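Local structure of coronin (Toxoplasma gondii, 4OZU) at residues Q33-G38 with P270-F275; T237-G240 with E244-M247; A248-D251 with K257-Y260; L282-K287 with S291-Q296. The protein binds actin and helps the parasite enter and leave host cells, moving to the posterior pole in invasive forms, with its WD40 domain forming this chain. All blocks are in the same frame, centred on the assembly; numbering follows the deposited sequence. Where two conformers were deposited one is given.

Interaction 1: Q33-G38 with P270-F275; sequences QTESCG and PLYPIF
The loop 33-38 passes beside strand 271-275 without backbone hydrogen bonds between them, C37 and Y272 coming nearest with 6.9 Å between their CA atoms. The gap is bridged by Y272, whose ring extends from the strand with CG anti to the carbonyl carbon (chi1 -69°) and brings the phenol oxygen against the E35-S36 peptide. Y272 OH lies 3.0 Å from E35 C, yet it is badly angled to both E35 O and S36 N, so the touch is a contact with the peptide group and not a hydrogen bond. Around the ring, E35 O sits at the edge, in plane, 3.6 Å from Y272 CE1, while C37 N stands over one face, 4.0 Å above the plane and displaced toward the rim. The polar demand of Y272 OH is met by K220 NZ and by water 1, 2.9 Å away. Water 1 also gives a weak bond of 3.3 Å to T34 O. K220 forms a salt bridge with E35 OE1 as well; its positive charge would probably polarise the phenol oxygen. On the loop side S36 OG is held by Q83 O, and S36 O accepts from K287 NZ. The contact lies near the centre of the domain, where the loop between two blades meets the innermost strand of another, as is characteristic of the central channel of a WD40 beta-propeller.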
loop_
_atom_site.group_PDB
_atom_site.type_symbol
_atom_site.label_atom_id
_atom_site.label_comp_id
_atom_site.label_asym_id
_atom_site.label_seq_id
_atom_site.Cartn_x
_atom_site.Cartn_y
_atom_site.Cartn_z
ATOM N N GLN A 33 -12.525 12.445 0.116
ATOM C CA GLN A 33 -11.319 12.419 -0.704
ATOM C C GLN A 33 -10.073 12.369 0.170
ATOM O O GLN A 33 -9.988 13.070 1.180
ATOM C CB GLN A 33 -11.263 13.642 -1.626
ATOM C CG GLN A 33 -12.506 13.830 -2.498
ATOM C CD GLN A 33 -12.710 12.702 -3.501
ATOM O OE1 GLN A 33 -11.839 11.853 -3.686
ATOM N NE2 GLN A 33 -13.868 12.694 -4.154
ATOM N N THR A 34 -9.113 11.537 -0.229
ATOM C CA THR A 34 -7.836 11.416 0.470
ATOM C C THR A 34 -6.685 11.285 -0.533
ATOM O O THR A 34 -6.914 11.227 -1.744
ATOM C CB THR A 34 -7.816 10.201 1.423
ATOM O OG1 THR A 34 -7.933 8.989 0.667
ATOM C CG2 THR A 34 -8.954 10.284 2.428
ATOM N N GLU A 35 -5.454 11.249 -0.028
ATOM C CA GLU A 35 -4.282 11.026 -0.872
ATOM C C GLU A 35 -3.739 9.613 -0.690
ATOM O O GLU A 35 -2.566 9.360 -0.949
ATOM C CB GLU A 35 -3.189 12.056 -0.564
ATOM C CG GLU A 35 -3.532 13.474 -1.004
ATOM C CD GLU A 35 -3.523 13.651 -2.515
ATOM O OE1 GLU A 35 -3.054 12.738 -3.230
ATOM O OE2 GLU A 35 -3.984 14.710 -2.989
ATOM N N SER A 36 -4.597 8.691 -0.257
ATOM C CA SER A 36 -4.209 7.284 -0.116
ATOM C C SER A 36 -5.260 6.364 -0.747
ATOM O O SER A 36 -6.331 6.826 -1.143
ATOM C CB SER A 36 -4.009 6.927 1.357
ATOM O OG SER A 36 -5.249 6.729 2.009
ATOM N N CYS A 37 -4.955 5.073 -0.844
ATOM C CA CYS A 37 -5.849 4.140 -1.529
ATOM C C CYS A 37 -7.200 4.023 -0.802
ATOM O O CYS A 37 -8.225 3.794 -1.440
ATOM C CB CYS A 37 -5.187 2.766 -1.690
ATOM S SG CYS A 37 -4.540 2.020 -0.184
ATOM N N GLY A 38 -7.201 4.208 0.518
ATOM C CA GLY A 38 -8.438 4.366 1.270
ATOM C C GLY A 38 -8.751 3.244 2.243
ATOM O O GLY A 38 -9.313 3.485 3.311
ATOM N N PRO A 270 -5.386 10.536 -10.495
ATOM C CA PRO A 270 -4.054 10.007 -10.198
ATOM C C PRO A 270 -4.102 8.497 -10.009
ATOM O O PRO A 270 -5.099 7.962 -9.515
ATOM C CB PRO A 270 -3.664 10.726 -8.904
ATOM C CG PRO A 270 -4.432 11.996 -8.937
ATOM C CD PRO A 270 -5.729 11.680 -9.632
ATOM N N LEU A 271 -3.046 7.825 -10.442
ATOM C CA LEU A 271 -2.974 6.374 -10.373
ATOM C C LEU A 271 -2.102 5.914 -9.213
ATOM O O LEU A 271 -0.945 6.321 -9.088
ATOM C CB LEU A 271 -2.438 5.802 -11.687
ATOM C CG LEU A 271 -3.384 5.927 -12.886
ATOM C CD1 LEU A 271 -2.653 5.629 -14.181
ATOM C CD2 LEU A 271 -4.593 5.021 -12.735
ATOM N N TYR A 272 -2.686 5.081 -8.359
ATOM C CA TYR A 272 -1.962 4.427 -7.278
ATOM C C TYR A 272 -1.329 3.148 -7.794
ATOM O O TYR A 272 -2.044 2.253 -8.255
ATOM C CB TYR A 272 -2.898 4.120 -6.106
ATOM C CG TYR A 272 -3.348 5.368 -5.392
ATOM C CD1 TYR A 272 -2.602 5.892 -4.344
ATOM C CD2 TYR A 272 -4.496 6.045 -5.786
ATOM C CE1 TYR A 272 -2.991 7.046 -3.699
ATOM C CE2 TYR A 272 -4.895 7.203 -5.140
ATOM C CZ TYR A 272 -4.132 7.698 -4.102
ATOM O OH TYR A 272 -4.510 8.843 -3.455
ATOM N N PRO A 273 0.009 3.062 -7.743
ATOM C CA PRO A 273 0.699 1.825 -8.115
ATOM C C PRO A 273 0.797 0.856 -6.945
ATOM O O PRO A 273 1.168 1.261 -5.841
ATOM C CB PRO A 273 2.083 2.317 -8.541
ATOM C CG PRO A 273 2.319 3.509 -7.675
ATOM C CD PRO A 273 0.966 4.145 -7.445
ATOM N N ILE A 274 0.451 -0.407 -7.195
ATOM C CA ILE A 274 0.563 -1.477 -6.211
ATOM C C ILE A 274 1.475 -2.566 -6.755
ATOM O O ILE A 274 1.166 -3.173 -7.784
ATOM C CB ILE A 274 -0.815 -2.088 -5.876
ATOM C CG1 ILE A 274 -1.769 -1.008 -5.347
ATOM C CG2 ILE A 274 -0.677 -3.229 -4.883
ATOM C CD1 ILE A 274 -1.305 -0.321 -4.076
ATOM N N PHE A 275 2.592 -2.811 -6.072
ATOM C CA PHE A 275 3.556 -3.813 -6.512
ATOM C C PHE A 275 3.487 -5.087 -5.681
ATOM O O PHE A 275 3.570 -5.051 -4.454
ATOM C CB PHE A 275 4.975 -3.245 -6.458
ATOM C CG PHE A 275 6.017 -4.113 -7.126
ATOM C CD1 PHE A 275 5.842 -4.567 -8.425
ATOM C CD2 PHE A 275 7.189 -4.440 -6.463
ATOM C CE1 PHE A 275 6.811 -5.337 -9.040
ATOM C CE2 PHE A 275 8.162 -5.213 -7.073
ATOM C CZ PHE A 275 7.976 -5.659 -8.359
HETATM O O HOH W 1 -6.314 10.500 -4.958
#

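Interaction 2: T237-G240 with E244-M247; sequences TGFG and EREM
The beta hairpin of the second and third strands of one propeller blade sets T237-F239 antiparallel to R245-M247. G238 and E246 form its hydrogen-bonded pair, G238 N to E246 O at 3.0 Å and E246 N to G238 O at 2.9 Å. At the turn end G240 N reaches E244 O at 2.8 Å, a bond lying in the carbonyl plane. T237, F239, R245 and M247 project to one face of the sheet. There F239 and R245 run side by side, R245 CG 3.6 Å from F239 CE2, with ring and guanidinium planes 48° apart. A bend at chi3 (-67°) turns the guanidinium end of R245 to salt bridges with D265 and D289. E246 lies on the other face, its CG lodged between the backbone N and the carbonyl carbon (chi1 56°). From there the chain runs extended, bringing its carboxylate alongside G240, with E246 OE1 3.4 Å from G240 CA, while OE2 is hydrogen-bonded to H213 and H261. E244 OE1 meets G240 CA too, also at 3.4 Å, and makes a weak hydrogen bond to M242 N within the turn; with no side chain on G240, two carboxylates can close on it. The whole is an antiparallel hairpin of the second and third strands of a four-stranded blade, the build of a WD40 beta-propeller.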
loop_
_atom_site.group_PDB
_atom_site.type_symbol
_atom_site.label_atom_id
_atom_site.label_comp_id
_atom_site.label_asym_id
_atom_site.label_seq_id
_atom_site.Cartn_x
_atom_site.Cartn_y
_atom_site.Cartn_z
ATOM N N THR A 237 3.795 6.990 -11.224
ATOM C CA THR A 237 2.725 7.391 -12.127
ATOM C C THR A 237 2.597 8.892 -12.050
ATOM O O THR A 237 2.934 9.496 -11.036
ATOM C CB THR A 237 1.368 6.780 -11.757
ATOM O OG1 THR A 237 0.945 7.315 -10.496
ATOM C CG2 THR A 237 1.449 5.268 -11.675
ATOM N N GLY A 238 2.076 9.491 -13.103
ATOM C CA GLY A 238 1.889 10.921 -13.115
ATOM C C GLY A 238 1.276 11.356 -14.417
ATOM O O GLY A 238 0.653 10.559 -15.124
ATOM N N PHE A 239 1.455 12.629 -14.733
ATOM C CA PHE A 239 0.835 13.210 -15.908
ATOM C C PHE A 239 1.882 13.882 -16.785
ATOM O O PHE A 239 2.824 14.507 -16.284
ATOM C CB PHE A 239 -0.249 14.200 -15.489
ATOM C CG PHE A 239 -1.398 13.560 -14.758
ATOM C CD1 PHE A 239 -1.262 13.165 -13.437
ATOM C CD2 PHE A 239 -2.609 13.343 -15.396
ATOM C CE1 PHE A 239 -2.316 12.567 -12.761
ATOM C CE2 PHE A 239 -3.671 12.752 -14.724
ATOM C CZ PHE A 239 -3.523 12.364 -13.406
ATOM N N GLY A 240 1.729 13.729 -18.094
ATOM C CA GLY A 240 2.603 14.388 -19.046
ATOM C C GLY A 240 2.210 15.839 -19.240
ATOM O O GLY A 240 1.233 16.313 -18.648
ATOM N N GLU A 244 -1.817 13.733 -20.062
ATOM C CA GLU A 244 -2.074 12.309 -20.250
ATOM C C GLU A 244 -1.464 11.538 -19.083
ATOM O O GLU A 244 -0.477 11.981 -18.502
ATOM C CB GLU A 244 -1.511 11.807 -21.586
ATOM C CG GLU A 244 0.014 11.676 -21.676
ATOM C CD GLU A 244 0.699 12.962 -22.108
ATOM O OE1 GLU A 244 0.327 14.045 -21.604
ATOM O OE2 GLU A 244 1.611 12.890 -22.962
ATOM N N ARG A 245 -2.039 10.391 -18.735
ATOM C CA ARG A 245 -1.491 9.587 -17.645
ATOM C C ARG A 245 -0.348 8.721 -18.163
ATOM O O ARG A 245 -0.445 8.106 -19.225
ATOM C CB ARG A 245 -2.579 8.726 -16.989
ATOM C CG ARG A 245 -3.726 9.568 -16.425
ATOM C CD ARG A 245 -4.574 8.839 -15.389
ATOM N NE ARG A 245 -5.323 7.724 -15.955
ATOM C CZ ARG A 245 -6.313 7.097 -15.328
ATOM N NH1 ARG A 245 -6.682 7.481 -14.111
ATOM N NH2 ARG A 245 -6.945 6.095 -15.924
ATOM N N GLU A 246 0.744 8.701 -17.409
ATOM C CA GLU A 246 1.951 8.014 -17.830
ATOM C C GLU A 246 2.683 7.428 -16.634
ATOM O O GLU A 246 2.304 7.652 -15.488
ATOM C CB GLU A 246 2.868 8.972 -18.586
ATOM C CG GLU A 246 3.215 10.213 -17.790
ATOM C CD GLU A 246 4.106 11.167 -18.554
ATOM O OE1 GLU A 246 3.913 11.311 -19.779
ATOM O OE2 GLU A 246 5.008 11.763 -17.928
ATOM N N MET A 247 3.750 6.690 -16.902
ATOM C CA MET A 247 4.499 6.038 -15.843
ATOM C C MET A 247 5.975 5.995 -16.177
ATOM O O MET A 247 6.366 6.156 -17.334
ATOM C CB MET A 247 3.986 4.619 -15.618
ATOM C CG MET A 247 4.070 3.759 -16.855
ATOM S SD MET A 247 3.292 2.148 -16.645
ATOM C CE MET A 247 3.345 1.533 -18.327
#

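Interaction 3: A248-D251 with K257-Y260; sequences AIWD and KPVY
I249, Y260 and V259 carry this contact, joined by a classic beta bulge, two residues, V259 and Y260, set against the single I249. I249 N donates to Y260 O at 2.9 Å in a fairly straight bond (165°). In return I249 O takes V259 N at 2.7 Å, more bent, and Y260 N in a weak bond of 3.5 Å, so one carbonyl serves two successive amides. Side chains of I249 and Y260 lie on the same face of the sheet, their CB atoms 4.1 Å apart, with I249 CD1 reaching the ring obliquely at CD2. V259 places CG2 beside its backbone N, anti to the carbonyl carbon, and this methyl packs alongside D251 CB at 3.7 Å. W250 starts away from 257-260, but its indole comes back against P258, which covers one face: P258 CG stands 4.0 Å from the centroid of the W250 six-membered ring, 26° off the normal, a CH-pi contact. Beyond the bulge, water 2 lies between D251 N and K257 O, within bonding distance of both. W250 NE1 is hydrogen-bonded to T236 OG1 on the neighbouring strand. A tryptophan-aspartate pair ending the third strand, with the indole tied to a threonine of the second, is characteristic of WD40 repeats.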
loop_
_atom_site.group_PDB
_atom_site.type_symbol
_atom_site.label_atom_id
_atom_site.label_comp_id
_atom_site.label_asym_id
_atom_site.label_seq_id
_atom_site.Cartn_x
_atom_site.Cartn_y
_atom_site.Cartn_z
ATOM N N ALA A 248 6.785 5.765 -15.153
ATOM C CA ALA A 248 8.224 5.697 -15.322
ATOM C C ALA A 248 8.846 4.752 -14.312
ATOM O O ALA A 248 8.343 4.595 -13.198
ATOM C CB ALA A 248 8.841 7.074 -15.200
ATOM N N ILE A 249 9.932 4.113 -14.741
ATOM C CA ILE A 249 10.793 3.318 -13.873
ATOM C C ILE A 249 12.099 4.082 -13.686
ATOM O O ILE A 249 12.673 4.577 -14.657
ATOM C CB ILE A 249 11.075 1.920 -14.464
ATOM C CG1 ILE A 249 9.785 1.096 -14.511
ATOM C CG2 ILE A 249 12.159 1.192 -13.646
ATOM C CD1 ILE A 249 9.932 -0.254 -15.186
ATOM N N TRP A 250 12.539 4.182 -12.436
ATOM C CA TRP A 250 13.746 4.914 -12.075
ATOM C C TRP A 250 14.717 4.016 -11.356
ATOM O O TRP A 250 14.325 3.197 -10.529
ATOM C CB TRP A 250 13.425 6.101 -11.168
ATOM C CG TRP A 250 12.355 6.954 -11.705
ATOM C CD1 TRP A 250 11.008 6.760 -11.575
ATOM C CD2 TRP A 250 12.521 8.145 -12.478
ATOM N NE1 TRP A 250 10.328 7.761 -12.214
ATOM C CE2 TRP A 250 11.232 8.621 -12.782
ATOM C CE3 TRP A 250 13.631 8.849 -12.944
ATOM C CZ2 TRP A 250 11.025 9.774 -13.529
ATOM C CZ3 TRP A 250 13.425 9.991 -13.683
ATOM C CH2 TRP A 250 12.131 10.446 -13.970
ATOM N N ASP A 251 15.986 4.217 -11.671
ATOM C CA ASP A 251 17.098 3.598 -10.972
ATOM C C ASP A 251 17.711 4.653 -10.060
ATOM O O ASP A 251 18.279 5.635 -10.539
ATOM C CB ASP A 251 18.118 3.073 -11.978
ATOM C CG ASP A 251 19.328 2.433 -11.323
ATOM O OD1 ASP A 251 19.430 2.430 -10.077
ATOM O OD2 ASP A 251 20.189 1.930 -12.074
ATOM N N LYS A 257 17.395 10.242 -15.301
ATOM C CA LYS A 257 16.388 10.029 -16.329
ATOM C C LYS A 257 15.746 8.681 -16.099
ATOM O O LYS A 257 16.364 7.804 -15.495
ATOM C CB LYS A 257 17.011 10.088 -17.727
ATOM C CG LYS A 257 17.982 8.941 -17.990
ATOM C CD LYS A 257 18.683 9.034 -19.341
ATOM C CE LYS A 257 19.582 7.820 -19.550
ATOM N NZ LYS A 257 20.331 7.837 -20.843
ATOM N N PRO A 258 14.508 8.501 -16.580
ATOM C CA PRO A 258 13.871 7.191 -16.428
ATOM C C PRO A 258 14.662 6.094 -17.122
ATOM O O PRO A 258 15.317 6.344 -18.137
ATOM C CB PRO A 258 12.500 7.370 -17.101
ATOM C CG PRO A 258 12.294 8.829 -17.219
ATOM C CD PRO A 258 13.650 9.454 -17.302
ATOM N N VAL A 259 14.610 4.897 -16.550
ATOM C CA VAL A 259 15.083 3.700 -17.217
ATOM C C VAL A 259 14.072 3.323 -18.292
ATOM O O VAL A 259 14.430 2.825 -19.362
ATOM C CB VAL A 259 15.260 2.536 -16.223
ATOM C CG1 VAL A 259 15.576 1.236 -16.961
ATOM C CG2 VAL A 259 16.354 2.865 -15.222
ATOM N N TYR A 260 12.807 3.601 -17.992
ATOM C CA TYR A 260 11.692 3.287 -18.870
ATOM C C TYR A 260 10.578 4.312 -18.635
ATOM O O TYR A 260 10.337 4.726 -17.496
ATOM C CB TYR A 260 11.199 1.856 -18.608
ATOM C CG TYR A 260 9.962 1.471 -19.384
ATOM C CD1 TYR A 260 10.036 1.117 -20.722
ATOM C CD2 TYR A 260 8.718 1.466 -18.772
ATOM C CE1 TYR A 260 8.904 0.769 -21.431
ATOM C CE2 TYR A 260 7.580 1.119 -19.471
ATOM C CZ TYR A 260 7.676 0.769 -20.797
ATOM O OH TYR A 260 6.532 0.421 -21.480
HETATM O O HOH W 2 16.664 6.375 -13.277
#

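Interaction 4: L282-K287 with S291-Q296; sequences LYVCGK and SCRYYQ
Y283 and Y294 meet obliquely, ring centroids 5.5 Å apart and planes at 50°, the closest approach being Y283 CD2 to Y294 CB at 3.5 Å. At the edge of the Y283 ring, near its plane, lies C292 SG in the conformer given; F319 and F349 of the adjacent blade also meet this ring. CG of Y294 sits between the backbone N and the carbonyl carbon (chi1 37°), and its ring leads away from strand 281-286 to an edge-to-face contact with F349 and a hydrogen bond from OH to L15 O. On the other face of the sheet the Y295 ring presents its edge, with L282 O and V284 CG2 both in plane, the V284 methyl 4.0 Å from Y295 CE1. The same V284 CG2 touches R293 CG at 3.5 Å, the two side chains running side by side; R293 NH2 continues to S304 OG.

A C285-C292 disulfide has been seen in this protein. Both cysteines were modelled in two conformers, and the distance of 3.8 Å between C285 SG and C292 SG in this copy is not a bonded one, so the state of the bond here is doubtful. The backbone chemistry is firmer. Pairing is direct at the L282 end, where L282 and Y295 bond both ways, L282 N to Y295 O at 2.7 Å and Y295 N to L282 O at 2.9 Å, and V284 N points almost straight at R293 O at 3.0 Å (176°). Toward the turn, water 3 donates to V284 O and weakly accepts from R293 N, and water 4 joins G286 N to S291 O, so the hairpin passes from direct to water-mediated pairing.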
loop_
_atom_site.group_PDB
_atom_site.type_symbol
_atom_site.label_atom_id
_atom_site.label_comp_id
_atom_site.label_asym_id
_atom_site.label_seq_id
_atom_site.Cartn_x
_atom_site.Cartn_y
_atom_site.Cartn_z
ATOM N N LEU A 282 2.212 -5.558 -11.195
ATOM C CA LEU A 282 2.150 -4.139 -10.872
ATOM C C LEU A 282 0.797 -3.601 -11.300
ATOM O O LEU A 282 0.500 -3.533 -12.495
ATOM C CB LEU A 282 3.291 -3.388 -11.565
ATOM C CG LEU A 282 3.525 -1.913 -11.238
ATOM C CD1 LEU A 282 3.703 -1.678 -9.745
ATOM C CD2 LEU A 282 4.732 -1.403 -11.992
ATOM N N TYR A 283 -0.032 -3.253 -10.320
ATOM C CA TYR A 283 -1.381 -2.765 -10.591
ATOM C C TYR A 283 -1.400 -1.240 -10.498
ATOM O O TYR A 283 -0.756 -0.673 -9.621
ATOM C CB TYR A 283 -2.384 -3.367 -9.602
ATOM C CG TYR A 283 -2.339 -4.879 -9.493
ATOM C CD1 TYR A 283 -1.421 -5.497 -8.664
ATOM C CD2 TYR A 283 -3.214 -5.680 -10.212
ATOM C CE1 TYR A 283 -1.366 -6.868 -8.551
ATOM C CE2 TYR A 283 -3.170 -7.065 -10.108
ATOM C CZ TYR A 283 -2.242 -7.649 -9.276
ATOM O OH TYR A 283 -2.178 -9.017 -9.158
ATOM N N VAL A 284 -2.113 -0.581 -11.411
ATOM C CA VAL A 284 -2.292 0.867 -11.336
ATOM C C VAL A 284 -3.780 1.159 -11.269
ATOM O O VAL A 284 -4.533 0.835 -12.187
ATOM C CB VAL A 284 -1.620 1.607 -12.523
ATOM C CG1 VAL A 284 -0.106 1.465 -12.425
ATOM C CG2 VAL A 284 -2.108 1.083 -13.867
ATOM N N CYS A 285 -4.179 1.783 -10.166
ATOM C CA CYS A 285 -5.579 1.980 -9.827
ATOM C C CYS A 285 -5.876 3.449 -9.569
ATOM O O CYS A 285 -5.202 4.090 -8.764
ATOM C CB CYS A 285 -5.932 1.155 -8.589
ATOM S SG CYS A 285 -5.311 -0.543 -8.646
ATOM N N GLY A 286 -6.884 3.977 -10.255
ATOM C CA GLY A 286 -7.330 5.339 -10.024
ATOM C C GLY A 286 -8.666 5.389 -9.313
ATOM O O GLY A 286 -9.637 4.780 -9.759
ATOM N N LYS A 287 -8.729 6.116 -8.201
ATOM C CA LYS A 287 -10.007 6.343 -7.532
ATOM C C LYS A 287 -10.935 7.095 -8.473
ATOM O O LYS A 287 -10.543 8.095 -9.080
ATOM C CB LYS A 287 -9.819 7.129 -6.237
ATOM C CG LYS A 287 -8.976 6.420 -5.197
ATOM C CD LYS A 287 -8.641 7.353 -4.049
ATOM C CE LYS A 287 -8.972 6.721 -2.715
ATOM N NZ LYS A 287 -8.793 7.672 -1.589
ATOM N N SER A 291 -12.140 0.978 -13.949
ATOM C CA SER A 291 -11.234 -0.084 -14.380
ATOM C C SER A 291 -9.859 0.023 -13.725
ATOM O O SER A 291 -9.471 1.083 -13.232
ATOM C CB SER A 291 -11.082 -0.062 -15.902
ATOM O OG SER A 291 -10.521 1.161 -16.341
ATOM N N CYS A 292 -9.152 -1.103 -13.707
ATOM C CA CYS A 292 -7.793 -1.203 -13.188
ATOM C C CYS A 292 -6.968 -2.052 -14.140
ATOM O O CYS A 292 -7.379 -3.160 -14.479
ATOM C CB CYS A 292 -7.782 -1.838 -11.793
ATOM S SG CYS A 292 -6.296 -2.828 -11.489
ATOM N N ARG A 293 -5.821 -1.547 -14.586
ATOM C CA ARG A 293 -4.957 -2.343 -15.451
ATOM C C ARG A 293 -3.683 -2.739 -14.729
ATOM O O ARG A 293 -3.270 -2.106 -13.755
ATOM C CB ARG A 293 -4.632 -1.599 -16.743
ATOM C CG ARG A 293 -3.926 -0.279 -16.576
ATOM C CD ARG A 293 -3.708 0.361 -17.939
ATOM N NE ARG A 293 -2.944 -0.514 -18.825
ATOM C CZ ARG A 293 -2.685 -0.254 -20.104
ATOM N NH1 ARG A 293 -3.130 0.862 -20.669
ATOM N NH2 ARG A 293 -1.979 -1.118 -20.821
ATOM N N TYR A 294 -3.078 -3.818 -15.202
ATOM C CA TYR A 294 -1.888 -4.338 -14.570
ATOM C C TYR A 294 -0.858 -4.840 -15.566
ATOM O O TYR A 294 -1.161 -5.181 -16.717
ATOM C CB TYR A 294 -2.253 -5.446 -13.582
ATOM C CG TYR A 294 -3.376 -6.350 -14.011
ATOM C CD1 TYR A 294 -4.698 -5.999 -13.776
ATOM C CD2 TYR A 294 -3.120 -7.576 -14.622
ATOM C CE1 TYR A 294 -5.737 -6.835 -14.155
ATOM C CE2 TYR A 294 -4.151 -8.412 -15.001
ATOM C CZ TYR A 294 -5.456 -8.039 -14.763
ATOM O OH TYR A 294 -6.484 -8.877 -15.141
ATOM N N TYR A 295 0.372 -4.852 -15.068
ATOM C CA TYR A 295 1.578 -5.145 -15.817
ATOM C C TYR A 295 2.372 -6.160 -15.020
ATOM O O TYR A 295 2.152 -6.295 -13.813
ATOM C CB TYR A 295 2.424 -3.882 -16.009
ATOM C CG TYR A 295 1.704 -2.722 -16.645
ATOM C CD1 TYR A 295 0.857 -1.909 -15.905
ATOM C CD2 TYR A 295 1.883 -2.432 -17.984
ATOM C CE1 TYR A 295 0.200 -0.840 -16.496
ATOM C CE2 TYR A 295 1.234 -1.373 -18.585
ATOM C CZ TYR A 295 0.393 -0.583 -17.839
ATOM O OH TYR A 295 -0.243 0.472 -18.448
ATOM N N GLN A 296 3.301 -6.854 -15.666
ATOM C CA GLN A 296 4.316 -7.583 -14.915
ATOM C C GLN A 296 5.681 -6.986 -15.153
ATOM O O GLN A 296 6.096 -6.801 -16.291
ATOM C CB GLN A 296 4.359 -9.067 -15.270
ATOM C CG GLN A 296 5.216 -9.827 -14.263
ATOM C CD GLN A 296 5.443 -11.278 -14.607
ATOM O OE1 GLN A 296 5.482 -11.660 -15.778
ATOM N NE2 GLN A 296 5.607 -12.102 -13.575
HETATM O O HOH W 3 -5.836 1.877 -14.380
HETATM O O HOH W 4 -7.660 2.990 -12.997
#

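In the fold
Following the chain, the loop 33-38 comes first, and its partner is strand 271-275, so interaction 1 closes a loop of more than two hundred residues and joins distant blades near the propeller's centre. Nested within that loop are interactions 2 and 3, which share strand 245-251: the first binds it to the preceding strand, the second to the loop that leads into strand 260-265. Interaction 4 opens only after interaction 1 has closed, in the blade begun by 271-275, where strand 281-286 is the next neighbour. Interaction 1 touches interaction 2 through L271 and T237, and interaction 4 through S36 and K287; T237 of interaction 2 packs on V284 of interaction 4, linking adjacent blades.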